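Local coordinates for protein HP0721 (Helicobacter pylori, PDB 2XRH) that is a secreted protein of unknown function, a DUF1104 family member whose compact helical part holds a nicotinic acid molecule in a pocket, at residues 29-34 with 81-86; 21-26 with 59-64. All blocks are in the same frame, centred on the assembly; numbering follows the deposited sequence.

Interaction 1 of 2, residues 29-34 with 81-86; sequences QDIVDY and KEALKK. With NIO (nicotinic acid), chain B.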
# COMPACT_ATOMS: atom_id res chain seq x y z
N GLN A 29 9.11 3.58 15.91
CA GLN A 29 10.25 4.13 16.65
C GLN A 29 11.42 3.14 16.72
O GLN A 29 12.51 3.53 17.01
CB GLN A 29 9.82 4.55 18.06
CG GLN A 29 9.40 3.38 18.94
CD GLN A 29 8.69 3.76 20.20
OE1 GLN A 29 9.29 3.84 21.25
NE2 GLN A 29 7.39 4.00 20.10
N ASP A 30 11.14 1.85 16.46
CA ASP A 30 12.15 0.78 16.50
C ASP A 30 12.49 0.25 15.12
O ASP A 30 13.36 -0.63 15.03
CB ASP A 30 11.68 -0.39 17.36
CG ASP A 30 11.44 -0.01 18.80
OD1 ASP A 30 12.28 0.74 19.37
OD2 ASP A 30 10.44 -0.48 19.39
N ILE A 31 11.93 0.84 14.08
CA ILE A 31 12.04 0.27 12.74
C ILE A 31 13.41 0.39 12.13
O ILE A 31 13.83 -0.52 11.43
CB ILE A 31 10.90 0.72 11.75
CG1 ILE A 31 10.55 -0.43 10.76
CG2 ILE A 31 11.19 2.05 11.04
CD1 ILE A 31 9.83 -1.66 11.48
N VAL A 32 14.12 1.49 12.38
CA VAL A 32 15.48 1.62 11.84
C VAL A 32 16.40 0.55 12.46
O VAL A 32 17.14 -0.13 11.76
CB VAL A 32 16.04 3.06 12.04
CG1 VAL A 32 17.54 3.12 11.75
CG2 VAL A 32 15.29 4.02 11.12
N ASP A 33 16.34 0.37 13.76
CA ASP A 33 17.13 -0.63 14.42
C ASP A 33 16.75 -2.04 13.96
O ASP A 33 17.61 -2.87 13.74
CB ASP A 33 16.96 -0.54 15.94
CG ASP A 33 17.72 0.64 16.56
OD1 ASP A 33 18.53 1.30 15.88
OD2 ASP A 33 17.47 0.92 17.74
N TYR A 34 15.46 -2.29 13.78
CA TYR A 34 15.02 -3.59 13.29
C TYR A 34 15.57 -3.87 11.90
O TYR A 34 16.08 -4.96 11.64
CB TYR A 34 13.50 -3.60 13.26
CG TYR A 34 12.85 -4.89 12.76
CD1 TYR A 34 12.91 -6.06 13.46
CD2 TYR A 34 12.09 -4.87 11.58
CE1 TYR A 34 12.28 -7.23 12.99
CE2 TYR A 34 11.46 -5.99 11.12
CZ TYR A 34 11.54 -7.17 11.81
OH TYR A 34 10.90 -8.29 11.33
N LYS A 81 7.90 4.77 6.87
CA LYS A 81 8.59 5.41 5.74
C LYS A 81 9.37 6.61 6.24
O LYS A 81 10.53 6.78 5.91
CB LYS A 81 7.57 5.83 4.68
CG LYS A 81 8.13 6.59 3.50
CD LYS A 81 7.10 6.80 2.34
CE LYS A 81 6.09 7.89 2.60
NZ LYS A 81 5.66 8.59 1.37
N GLU A 82 8.73 7.42 7.05
CA GLU A 82 9.38 8.60 7.62
C GLU A 82 10.52 8.27 8.54
O GLU A 82 11.58 8.92 8.45
CB GLU A 82 8.34 9.45 8.31
CG GLU A 82 7.40 10.11 7.37
CD GLU A 82 8.12 10.93 6.33
OE1 GLU A 82 8.83 11.85 6.79
OE2 GLU A 82 8.01 10.63 5.08
N ALA A 83 10.35 7.27 9.40
CA ALA A 83 11.42 6.84 10.26
C ALA A 83 12.62 6.37 9.44
O ALA A 83 13.75 6.66 9.77
CB ALA A 83 10.96 5.77 11.26
N LEU A 84 12.37 5.57 8.41
CA LEU A 84 13.44 5.06 7.61
C LEU A 84 14.19 6.22 6.94
O LEU A 84 15.43 6.18 6.87
CB LEU A 84 12.93 4.12 6.53
CG LEU A 84 12.53 2.75 7.06
CD1 LEU A 84 11.73 1.97 5.94
CD2 LEU A 84 13.71 1.98 7.57
N LYS A 85 13.45 7.20 6.45
CA LYS A 85 14.05 8.41 5.81
C LYS A 85 14.99 9.08 6.78
O LYS A 85 16.17 9.39 6.45
CB LYS A 85 12.99 9.43 5.39
CG LYS A 85 11.95 9.00 4.38
CD LYS A 85 12.50 8.19 3.23
CE LYS A 85 11.47 7.13 2.72
NZ LYS A 85 11.47 5.89 3.55
N LYS A 86 14.51 9.27 8.00
CA LYS A 86 15.30 9.99 9.02
C LYS A 86 16.50 9.26 9.47
O LYS A 86 17.47 9.89 9.92
CB LYS A 86 14.49 10.22 10.27
CG LYS A 86 13.55 11.29 10.10
CD LYS A 86 13.16 11.83 11.48
CE LYS A 86 12.10 12.82 11.26
NZ LYS A 86 10.88 12.18 10.76
N NIO B . 11.38 -2.85 7.70
C1 NIO B . 10.15 -3.09 8.22
C2 NIO B . 9.00 -2.75 7.50
C3 NIO B . 9.09 -2.15 6.27
C4 NIO B . 10.36 -1.93 5.77
C5 NIO B . 11.49 -2.28 6.50
C6 NIO B . 7.65 -2.92 8.10
O1 NIO B . 6.75 -2.10 7.75
O2 NIO B . 7.47 -3.78 8.97
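Helices 31-44 and 70-86 of this all-helical DUF1104 fold meet beside the nicotinic acid pocket, where Ile31 and Val32, at the start of the first, pack on Ala83 and Leu84 near the end of the second. No hydrogen bond joins the two segments; the contact is apolar and small, burying 193 Å² in all. Ile31 works in two directions. Its CG2 branch faces the other helix, 3.7 Å from Ala83 CB and farther from Leu84 CG, whereas the CG1-CD1 arm turns away from Ala83 and lies against the ligand, with CD1 3.6 Å from C1 of nicotinic acid. With chi1 at -147°, off a staggered value, CG1 swings to the ligand side and CG2 sits between the backbone N and the carbonyl carbon. Leu84 also serves both partners, since CD2 approaches Val32 CG2 at 4.4 Å while CD1 comes within 4.1 Å of ligand atom C4. Tyr34 borders the pocket by setting its ring edge near C1, and its hydroxyl is hydrogen-bonded to Leu19 O. Arg76, from helix 70-86, supplies a hydrogen bond to the ligand. Val32 presents the methyl beside its own backbone N, CG2, which rests 3.3 Å from Ala83 O.

Interaction 2 of 2, residues 21-26 with 59-64; sequences KMAGVV and EYATKN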
# COMPACT_ATOMS: atom_id res chain seq x y z
N LYS A 21 9.08 -13.29 13.10
CA LYS A 21 7.73 -13.32 13.67
C LYS A 21 7.17 -11.93 14.02
O LYS A 21 5.97 -11.76 14.09
CB LYS A 21 7.69 -14.22 14.89
CG LYS A 21 7.70 -15.68 14.52
CD LYS A 21 7.85 -16.57 15.72
CE LYS A 21 7.63 -18.01 15.29
NZ LYS A 21 7.74 -18.94 16.42
N MET A 22 8.05 -10.97 14.21
CA MET A 22 7.63 -9.60 14.55
C MET A 22 7.46 -8.74 13.30
O MET A 22 7.11 -7.56 13.40
CB MET A 22 8.54 -8.94 15.56
CG MET A 22 9.90 -8.77 15.13
SD MET A 22 10.92 -7.93 16.39
CE MET A 22 11.11 -9.21 17.59
N ALA A 23 7.69 -9.30 12.11
CA ALA A 23 7.53 -8.51 10.88
C ALA A 23 6.13 -7.94 10.79
O ALA A 23 5.13 -8.61 10.96
CB ALA A 23 7.85 -9.32 9.63
N GLY A 24 6.09 -6.66 10.52
CA GLY A 24 4.80 -5.92 10.38
C GLY A 24 4.23 -5.37 11.67
O GLY A 24 3.26 -4.58 11.63
N VAL A 25 4.79 -5.75 12.81
CA VAL A 25 4.30 -5.31 14.13
C VAL A 25 5.30 -4.47 14.89
O VAL A 25 4.93 -3.90 15.91
CB VAL A 25 3.84 -6.49 14.99
CG1 VAL A 25 2.81 -7.25 14.25
CG2 VAL A 25 4.93 -7.34 15.32
N VAL A 26 6.53 -4.37 14.40
CA VAL A 26 7.57 -3.60 15.10
C VAL A 26 7.12 -2.12 15.08
O VAL A 26 6.61 -1.65 14.09
CB VAL A 26 8.95 -3.75 14.42
CG1 VAL A 26 9.99 -2.82 14.99
CG2 VAL A 26 9.44 -5.20 14.49
N GLU A 59 5.77 -13.58 4.83
CA GLU A 59 4.65 -14.36 5.35
C GLU A 59 4.18 -13.85 6.69
O GLU A 59 2.98 -13.71 6.92
CB GLU A 59 4.98 -15.84 5.42
CG GLU A 59 5.16 -16.39 4.02
CD GLU A 59 5.39 -17.87 3.98
OE1 GLU A 59 5.58 -18.48 5.05
OE2 GLU A 59 5.36 -18.44 2.87
N TYR A 60 5.11 -13.57 7.58
CA TYR A 60 4.72 -13.04 8.89
C TYR A 60 4.16 -11.61 8.79
O TYR A 60 3.19 -11.30 9.49
CB TYR A 60 5.88 -13.13 9.91
CG TYR A 60 6.00 -14.51 10.47
CD1 TYR A 60 5.05 -15.02 11.32
CD2 TYR A 60 7.00 -15.35 10.04
CE1 TYR A 60 5.12 -16.30 11.76
CE2 TYR A 60 7.11 -16.63 10.49
CZ TYR A 60 6.15 -17.11 11.34
OH TYR A 60 6.17 -18.39 11.79
N ALA A 61 4.76 -10.76 7.98
CA ALA A 61 4.23 -9.41 7.84
C ALA A 61 2.78 -9.53 7.35
O ALA A 61 1.91 -8.81 7.81
CB ALA A 61 5.06 -8.57 6.87
N THR A 62 2.54 -10.45 6.42
CA THR A 62 1.19 -10.62 5.87
C THR A 62 0.19 -11.05 6.96
O THR A 62 -0.84 -10.42 7.18
CB THR A 62 1.23 -11.59 4.70
OG1 THR A 62 2.00 -11.00 3.65
CG2 THR A 62 -0.19 -11.88 4.18
N LYS A 63 0.54 -12.11 7.69
CA LYS A 63 -0.30 -12.64 8.74
C LYS A 63 -0.57 -11.63 9.84
O LYS A 63 -1.66 -11.55 10.39
CB LYS A 63 0.38 -13.86 9.35
CG LYS A 63 0.41 -15.02 8.40
CD LYS A 63 0.92 -16.28 9.12
CE LYS A 63 2.45 -16.36 9.16
NZ LYS A 63 2.95 -17.77 9.16
N ASN A 64 0.47 -10.87 10.15
CA ASN A 64 0.42 -9.93 11.26
C ASN A 64 -0.35 -8.67 10.94
O ASN A 64 -0.72 -7.94 11.88
CB ASN A 64 1.81 -9.50 11.73
CG ASN A 64 2.51 -10.58 12.54
OD1 ASN A 64 1.84 -11.34 13.22
ND2 ASN A 64 3.86 -10.60 12.52
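Asn64 ND2 is the polar atom that ties the loop to the helix, giving its two hydrogens to two backbone carbonyls. The bond to Ala23 O is 2.8 Å long and nearly straight, at 173°; that to Lys21 O measures 2.9 Å, is more bent, and meets its acceptor from above the carbonyl plane. Asn64 CG sits beside its backbone N (chi1 -76°), which brings the amide over to the loop, and both oxygens lie close to the amide plane, fixing its rotation. Ala61 CA makes a CA-H...O contact with Ala23 O at 3.3 Å. Gly24 has backbone angles (phi 87°) that by themselves call for glycine, and Ala61 CA, 4.4 Å from Gly24 CA, leaves little room for a side chain. The Val25 and Asn64 side chains cross at about a right angle, with Val25 CG1 3.5 Å from Asn64 CB. Lys21 runs alongside Tyr60, placing CG over one ring face in a CH-pi contact, 4.0 Å from the centroid; the Lys21 ammonium forms a salt bridge with Glu17. Gly24 also touches nicotinic acid, so anchoring this loop on helix 47-65 places one edge of the pocket, while Met22, Ala23 and Val26 pack against helix 31-44.

How the interactions relate
Interactions 1 and 2 lie on opposite sides of the chain's centre, with their own centres about 16 Å apart, and their segments alternate in sequence: 21-26, 29-34, 59-64, 81-86. Interaction 1 pairs helices 31-44 and 70-86, whereas interaction 2 fixes the loop leading into the first of these to helix 47-65, which lies between them in the chain. They meet directly, as Tyr34 packs on Met22, Ala23 and Val26, and Ile31 on Val26. Each contributes a residue to the nicotinic acid pocket, Ile31 from interaction 1 and Gly24 from interaction 2, so the loop and helices 31-44 and 70-86 border the ligand, while helix 47-65 anchors the loop.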